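Local atomic coordinates of 4-hydroxy-3-methylbut-2-enyl diphosphate reductase, apicoplast (Plasmodium falciparum, PDB entry 4N7B), a protein that catalyses the reductive conversion of (E)-4-hydroxy-3-methylbut-2-enyl diphosphate into isopentenyl and dimethylallyl diphosphate, the terminal step of the DOXP/MEP pathway, using an iron-sulfur cluster. Residues V366-V380 against I393-I407. Numbering follows the deposited sequence.
Sequences VDKLNFPLNKKLFYV and IVQKLKNKFPHIETI
With chi1 at 82°, Tyr379 CG stands between the backbone N and the carbonyl carbon, which carries the ring over Thr406, whose CB lies over the ring centre, 3.6 Å from the Tyr379 centroid. Thr406 turns OG1 anti to its backbone N (chi1 -176°) and donates to Tyr379 O from above the carbonyl plane, while Val394 CG1 meets the phenol OH. Phe378, on the other face of the sheet, lays its ring over the backbone of Thr406, with Thr406 CA 3.7 Å from the Phe378 ring centroid. Between these faces the strands pair in parallel: Glu405 N donates to Leu377 O (3.0 Å), and Glu405 O receives Tyr379 N (2.8 Å) nearly along the C=O axis. Lys376 NZ forms a salt bridge to the syn lone pair of Glu405 OE2, and Tyr333 OH hydrogen-bonds Lys376 NZ and Glu405 OE1.

On the helix side of the strands, Leu377 CD1 sits over one face of Phe401, and Phe371 turns its edge toward the Phe401 ring, planes at 65°. The extended Lys400 donates through NZ to Val366 O (2.9 Å) and Leu369 O (2.6 Å), each in the carbonyl plane. Val366 fits as a knob among Ile393, Lys396, Leu397 and Lys400. Helix 363-368 and its loop thus pack on a beta-alpha-beta unit (377-381, 387-400, 405-406) whose last strand is an outer strand of one parallel sheet of the IspH fold.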
loop_
_atom_site.group_PDB
_atom_site.type_symbol
_atom_site.label_atom_id
_atom_site.label_comp_id
_atom_site.label_asym_id
_atom_site.label_seq_id
_atom_site.Cartn_x
_atom_site.Cartn_y
_atom_site.Cartn_z
ATOM N N VAL A 366 -17.429 9.610 -12.670
ATOM C CA VAL A 366 -18.515 8.658 -12.873
ATOM C C VAL A 366 -19.591 9.245 -13.796
ATOM O O VAL A 366 -20.094 8.559 -14.697
ATOM C CB VAL A 366 -19.175 8.260 -11.545
ATOM C CG1 VAL A 366 -20.439 7.463 -11.813
ATOM C CG2 VAL A 366 -18.203 7.454 -10.691
ATOM N N ASP A 367 -19.948 10.507 -13.560
ATOM C CA ASP A 367 -20.966 11.175 -14.359
ATOM C C ASP A 367 -20.581 11.188 -15.819
ATOM O O ASP A 367 -21.443 11.143 -16.687
ATOM C CB ASP A 367 -21.148 12.619 -13.906
ATOM C CG ASP A 367 -21.888 12.733 -12.593
ATOM O OD1 ASP A 367 -22.907 12.027 -12.422
ATOM O OD2 ASP A 367 -21.451 13.528 -11.729
ATOM N N LYS A 368 -19.280 11.264 -16.079
ATOM C CA LYS A 368 -18.773 11.389 -17.439
ATOM C C LYS A 368 -18.772 10.070 -18.219
ATOM O O LYS A 368 -18.649 10.076 -19.436
ATOM C CB LYS A 368 -17.365 11.988 -17.423
ATOM C CG LYS A 368 -17.336 13.437 -17.011
ATOM C CD LYS A 368 -15.913 13.960 -16.891
ATOM C CE LYS A 368 -15.895 15.410 -16.377
ATOM N NZ LYS A 368 -14.514 15.958 -16.213
ATOM N N LEU A 369 -18.926 8.941 -17.542
ATOM C CA LEU A 369 -18.859 7.661 -18.237
ATOM C C LEU A 369 -20.078 7.429 -19.126
ATOM O O LEU A 369 -21.215 7.622 -18.699
ATOM C CB LEU A 369 -18.756 6.510 -17.242
ATOM C CG LEU A 369 -17.463 6.421 -16.443
ATOM C CD1 LEU A 369 -17.563 5.260 -15.474
ATOM C CD2 LEU A 369 -16.272 6.249 -17.381
ATOM N N ASN A 370 -19.836 6.992 -20.356
ATOM C CA ASN A 370 -20.918 6.593 -21.247
ATOM C C ASN A 370 -20.597 5.305 -21.966
ATOM O O ASN A 370 -19.497 5.141 -22.491
ATOM C CB ASN A 370 -21.216 7.689 -22.265
ATOM C CG ASN A 370 -22.066 8.789 -21.683
ATOM O OD1 ASN A 370 -23.291 8.665 -21.615
ATOM N ND2 ASN A 370 -21.425 9.872 -21.247
ATOM N N PHE A 371 -21.567 4.397 -21.985
ATOM C CA PHE A 371 -21.410 3.107 -22.644
ATOM C C PHE A 371 -22.726 2.676 -23.254
ATOM O O PHE A 371 -23.789 2.973 -22.712
ATOM C CB PHE A 371 -20.982 2.028 -21.648
ATOM C CG PHE A 371 -19.674 2.306 -20.967
ATOM C CD1 PHE A 371 -18.478 2.064 -21.615
ATOM C CD2 PHE A 371 -19.643 2.798 -19.676
ATOM C CE1 PHE A 371 -17.269 2.307 -20.986
ATOM C CE2 PHE A 371 -18.440 3.051 -19.045
ATOM C CZ PHE A 371 -17.249 2.809 -19.702
ATOM N N PRO A 372 -22.661 1.957 -24.383
ATOM C CA PRO A 372 -23.845 1.274 -24.911
ATOM C C PRO A 372 -24.499 0.435 -23.822
ATOM O O PRO A 372 -23.841 0.043 -22.852
ATOM C CB PRO A 372 -23.266 0.375 -26.002
ATOM C CG PRO A 372 -22.029 1.075 -26.450
ATOM C CD PRO A 372 -21.469 1.732 -25.219
ATOM N N LEU A 373 -25.785 0.159 -23.984
ATOM C CA LEU A 373 -26.565 -0.474 -22.931
ATOM C C LEU A 373 -26.257 -1.966 -22.792
ATOM O O LEU A 373 -26.483 -2.563 -21.737
ATOM C CB LEU A 373 -28.052 -0.279 -23.217
ATOM C CG LEU A 373 -28.955 -0.602 -22.032
ATOM C CD1 LEU A 373 -28.714 0.399 -20.903
ATOM C CD2 LEU A 373 -30.411 -0.614 -22.474
ATOM N N ASN A 374 -25.732 -2.557 -23.859
ATOM C CA ASN A 374 -25.428 -3.982 -23.883
ATOM C C ASN A 374 -24.014 -4.268 -23.378
ATOM O O ASN A 374 -23.587 -5.426 -23.306
ATOM C CB ASN A 374 -25.593 -4.529 -25.309
ATOM C CG ASN A 374 -24.601 -3.921 -26.293
ATOM O OD1 ASN A 374 -23.989 -2.888 -26.018
ATOM N ND2 ASN A 374 -24.446 -4.557 -27.454
ATOM N N LYS A 375 -23.294 -3.208 -23.016
ATOM C CA LYS A 375 -21.865 -3.317 -22.745
ATOM C C LYS A 375 -21.597 -3.826 -21.341
ATOM O O LYS A 375 -22.020 -3.225 -20.361
ATOM C CB LYS A 375 -21.158 -1.974 -22.964
ATOM C CG LYS A 375 -19.716 -1.938 -22.473
ATOM C CD LYS A 375 -18.903 -3.116 -23.007
ATOM C CE LYS A 375 -18.328 -2.850 -24.377
ATOM N NZ LYS A 375 -17.152 -3.732 -24.616
ATOM N N LYS A 376 -20.876 -4.934 -21.252
ATOM C CA LYS A 376 -20.539 -5.509 -19.969
ATOM C C LYS A 376 -19.426 -4.708 -19.286
ATOM O O LYS A 376 -18.413 -4.358 -19.903
ATOM C CB LYS A 376 -20.124 -6.958 -20.165
ATOM C CG LYS A 376 -21.174 -7.785 -20.886
ATOM C CD LYS A 376 -21.331 -9.143 -20.225
ATOM C CE LYS A 376 -22.090 -9.037 -18.891
ATOM N NZ LYS A 376 -22.009 -10.299 -18.082
ATOM N N LEU A 377 -19.618 -4.424 -18.005
ATOM C CA LEU A 377 -18.666 -3.612 -17.261
ATOM C C LEU A 377 -18.220 -4.341 -16.023
ATOM O O LEU A 377 -18.993 -5.053 -15.393
ATOM C CB LEU A 377 -19.288 -2.276 -16.850
ATOM C CG LEU A 377 -19.774 -1.409 -18.016
ATOM C CD1 LEU A 377 -20.441 -0.151 -17.476
ATOM C CD2 LEU A 377 -18.623 -1.058 -18.959
ATOM N N PHE A 378 -16.964 -4.125 -15.669
ATOM C CA PHE A 378 -16.353 -4.754 -14.520
ATOM C C PHE A 378 -15.540 -3.669 -13.843
ATOM O O PHE A 378 -14.810 -2.933 -14.513
ATOM C CB PHE A 378 -15.427 -5.869 -14.989
ATOM C CG PHE A 378 -14.991 -6.822 -13.894
ATOM C CD1 PHE A 378 -15.798 -7.892 -13.523
ATOM C CD2 PHE A 378 -13.765 -6.667 -13.260
ATOM C CE1 PHE A 378 -15.396 -8.780 -12.533
ATOM C CE2 PHE A 378 -13.354 -7.563 -12.267
ATOM C CZ PHE A 378 -14.171 -8.613 -11.906
ATOM N N TYR A 379 -15.671 -3.539 -12.530
ATOM C CA TYR A 379 -14.876 -2.562 -11.836
ATOM C C TYR A 379 -13.901 -3.211 -10.888
ATOM O O TYR A 379 -14.088 -4.322 -10.416
ATOM C CB TYR A 379 -15.744 -1.523 -11.113
ATOM C CG TYR A 379 -16.305 -1.925 -9.752
ATOM C CD1 TYR A 379 -15.537 -1.809 -8.598
ATOM C CD2 TYR A 379 -17.620 -2.381 -9.620
ATOM C CE1 TYR A 379 -16.049 -2.157 -7.359
ATOM C CE2 TYR A 379 -18.139 -2.727 -8.383
ATOM C CZ TYR A 379 -17.343 -2.615 -7.257
ATOM O OH TYR A 379 -17.836 -2.961 -6.016
ATOM N N VAL A 380 -12.867 -2.454 -10.586
ATOM C CA VAL A 380 -11.749 -2.930 -9.831
ATOM C C VAL A 380 -11.265 -1.682 -9.091
ATOM O O VAL A 380 -11.642 -0.569 -9.477
ATOM C CB VAL A 380 -10.750 -3.537 -10.842
ATOM C CG1 VAL A 380 -9.432 -2.821 -10.845
ATOM C CG2 VAL A 380 -10.612 -5.006 -10.612
ATOM N N ILE A 393 -18.074 5.935 -4.048
ATOM C CA ILE A 393 -17.926 5.892 -5.493
ATOM C C ILE A 393 -18.629 4.665 -6.071
ATOM O O ILE A 393 -19.339 4.769 -7.063
ATOM C CB ILE A 393 -16.442 5.920 -5.876
ATOM C CG1 ILE A 393 -15.824 7.236 -5.396
ATOM C CG2 ILE A 393 -16.254 5.802 -7.386
ATOM C CD1 ILE A 393 -14.304 7.265 -5.495
ATOM N N VAL A 394 -18.476 3.518 -5.418
ATOM C CA VAL A 394 -19.075 2.279 -5.900
ATOM C C VAL A 394 -20.592 2.391 -5.945
ATOM O O VAL A 394 -21.240 1.945 -6.895
ATOM C CB VAL A 394 -18.663 1.083 -5.011
ATOM C CG1 VAL A 394 -19.575 -0.116 -5.228
ATOM C CG2 VAL A 394 -17.230 0.728 -5.285
ATOM N N GLN A 395 -21.160 2.990 -4.910
ATOM C CA GLN A 395 -22.598 3.172 -4.832
ATOM C C GLN A 395 -23.107 3.990 -6.015
ATOM O O GLN A 395 -24.161 3.693 -6.584
ATOM C CB GLN A 395 -22.945 3.900 -3.544
ATOM C CG GLN A 395 -24.410 4.214 -3.379
ATOM C CD GLN A 395 -24.684 4.845 -2.029
ATOM O OE1 GLN A 395 -24.671 6.075 -1.881
ATOM N NE2 GLN A 395 -24.909 4.001 -1.022
ATOM N N LYS A 396 -22.361 5.029 -6.370
ATOM C CA LYS A 396 -22.730 5.893 -7.490
ATOM C C LYS A 396 -22.558 5.124 -8.794
ATOM O O LYS A 396 -23.413 5.173 -9.663
ATOM C CB LYS A 396 -21.868 7.153 -7.495
ATOM C CG LYS A 396 -22.442 8.266 -8.337
ATOM C CD LYS A 396 -21.615 9.519 -8.233
ATOM C CE LYS A 396 -22.101 10.555 -9.232
ATOM N NZ LYS A 396 -23.569 10.785 -9.125
ATOM N N LEU A 397 -21.463 4.378 -8.907
ATOM C CA LEU A 397 -21.242 3.518 -10.069
ATOM C C LEU A 397 -22.390 2.548 -10.295
ATOM O O LEU A 397 -22.820 2.325 -11.428
ATOM C CB LEU A 397 -19.969 2.696 -9.912
ATOM C CG LEU A 397 -18.777 3.139 -10.749
ATOM C CD1 LEU A 397 -17.661 2.138 -10.562
ATOM C CD2 LEU A 397 -19.128 3.284 -12.234
ATOM N N LYS A 398 -22.869 1.951 -9.215
ATOM C CA LYS A 398 -23.921 0.957 -9.301
ATOM C C LYS A 398 -25.266 1.571 -9.621
ATOM O O LYS A 398 -26.111 0.916 -10.211
ATOM C CB LYS A 398 -24.030 0.187 -7.993
ATOM C CG LYS A 398 -23.065 -0.950 -7.886
ATOM C CD LYS A 398 -23.378 -1.754 -6.642
ATOM C CE LYS A 398 -22.558 -3.008 -6.553
ATOM N NZ LYS A 398 -22.583 -3.544 -5.155
ATOM N N ASN A 399 -25.475 2.817 -9.211
ATOM C CA ASN A 399 -26.710 3.519 -9.545
ATOM C C ASN A 399 -26.790 3.669 -11.051
ATOM O O ASN A 399 -27.794 3.347 -11.675
ATOM C CB ASN A 399 -26.758 4.909 -8.897
ATOM C CG ASN A 399 -27.041 4.848 -7.406
ATOM O OD1 ASN A 399 -27.584 3.855 -6.909
ATOM N ND2 ASN A 399 -26.678 5.915 -6.680
ATOM N N LYS A 400 -25.700 4.150 -11.630
ATOM C CA LYS A 400 -25.639 4.381 -13.059
ATOM C C LYS A 400 -25.584 3.063 -13.842
ATOM O O LYS A 400 -26.292 2.895 -14.824
ATOM C CB LYS A 400 -24.419 5.236 -13.368
ATOM C CG LYS A 400 -24.419 5.794 -14.758
ATOM C CD LYS A 400 -23.354 6.855 -14.924
ATOM C CE LYS A 400 -23.326 7.358 -16.354
ATOM N NZ LYS A 400 -22.396 8.514 -16.516
ATOM N N PHE A 401 -24.745 2.129 -13.400
ATOM C CA PHE A 401 -24.593 0.846 -14.089
ATOM C C PHE A 401 -24.960 -0.337 -13.193
ATOM O O PHE A 401 -24.081 -0.982 -12.624
ATOM C CB PHE A 401 -23.153 0.679 -14.565
ATOM C CG PHE A 401 -22.665 1.810 -15.409
ATOM C CD1 PHE A 401 -23.108 1.959 -16.714
ATOM C CD2 PHE A 401 -21.760 2.729 -14.900
ATOM C CE1 PHE A 401 -22.656 3.009 -17.499
ATOM C CE2 PHE A 401 -21.300 3.778 -15.678
ATOM C CZ PHE A 401 -21.750 3.920 -16.976
ATOM N N PRO A 402 -26.260 -0.640 -13.093
ATOM C CA PRO A 402 -26.776 -1.619 -12.131
ATOM C C PRO A 402 -26.198 -3.028 -12.285
ATOM O O PRO A 402 -26.172 -3.757 -11.299
ATOM C CB PRO A 402 -28.287 -1.630 -12.410
ATOM C CG PRO A 402 -28.556 -0.363 -13.166
ATOM C CD PRO A 402 -27.323 -0.127 -13.969
ATOM N N HIS A 403 -25.737 -3.406 -13.473
ATOM C CA HIS A 403 -25.333 -4.788 -13.703
ATOM C C HIS A 403 -23.816 -4.926 -13.698
ATOM O O HIS A 403 -23.262 -5.965 -14.065
ATOM C CB HIS A 403 -25.933 -5.294 -15.010
ATOM C CG HIS A 403 -27.427 -5.378 -14.978
ATOM N ND1 HIS A 403 -28.230 -4.733 -15.894
ATOM C CD2 HIS A 403 -28.264 -6.009 -14.120
ATOM C CE1 HIS A 403 -29.497 -4.973 -15.611
ATOM N NE2 HIS A 403 -29.545 -5.744 -14.538
ATOM N N ILE A 404 -23.147 -3.871 -13.252
ATOM C CA ILE A 404 -21.703 -3.862 -13.247
ATOM C C ILE A 404 -21.194 -4.943 -12.293
ATOM O O ILE A 404 -21.783 -5.180 -11.239
ATOM C CB ILE A 404 -21.163 -2.504 -12.839
ATOM C CG1 ILE A 404 -19.681 -2.436 -13.163
ATOM C CG2 ILE A 404 -21.396 -2.246 -11.355
ATOM C CD1 ILE A 404 -19.152 -1.024 -13.232
ATOM N N GLU A 405 -20.095 -5.587 -12.668
ATOM C CA GLU A 405 -19.574 -6.718 -11.918
ATOM C C GLU A 405 -18.219 -6.371 -11.312
ATOM O O GLU A 405 -17.596 -5.388 -11.696
ATOM C CB GLU A 405 -19.451 -7.928 -12.850
ATOM C CG GLU A 405 -20.795 -8.400 -13.401
ATOM C CD GLU A 405 -20.677 -9.400 -14.563
ATOM O OE1 GLU A 405 -19.694 -10.163 -14.620
ATOM O OE2 GLU A 405 -21.580 -9.421 -15.427
ATOM N N THR A 406 -17.751 -7.182 -10.372
ATOM C CA THR A 406 -16.438 -6.954 -9.801
ATOM C C THR A 406 -15.879 -8.240 -9.200
ATOM O O THR A 406 -16.525 -9.291 -9.226
ATOM C CB THR A 406 -16.501 -5.866 -8.697
ATOM O OG1 THR A 406 -15.179 -5.587 -8.195
ATOM C CG2 THR A 406 -17.407 -6.323 -7.545
ATOM N N ILE A 407 -14.673 -8.145 -8.657
ATOM C CA ILE A 407 -14.090 -9.229 -7.883
ATOM C C ILE A 407 -14.925 -9.493 -6.621
ATOM O O ILE A 407 -15.143 -8.579 -5.810
ATOM C CB ILE A 407 -12.671 -8.862 -7.448
ATOM C CG1 ILE A 407 -11.801 -8.527 -8.657
ATOM C CG2 ILE A 407 -12.066 -9.982 -6.619
ATOM C CD1 ILE A 407 -10.479 -7.877 -8.253
#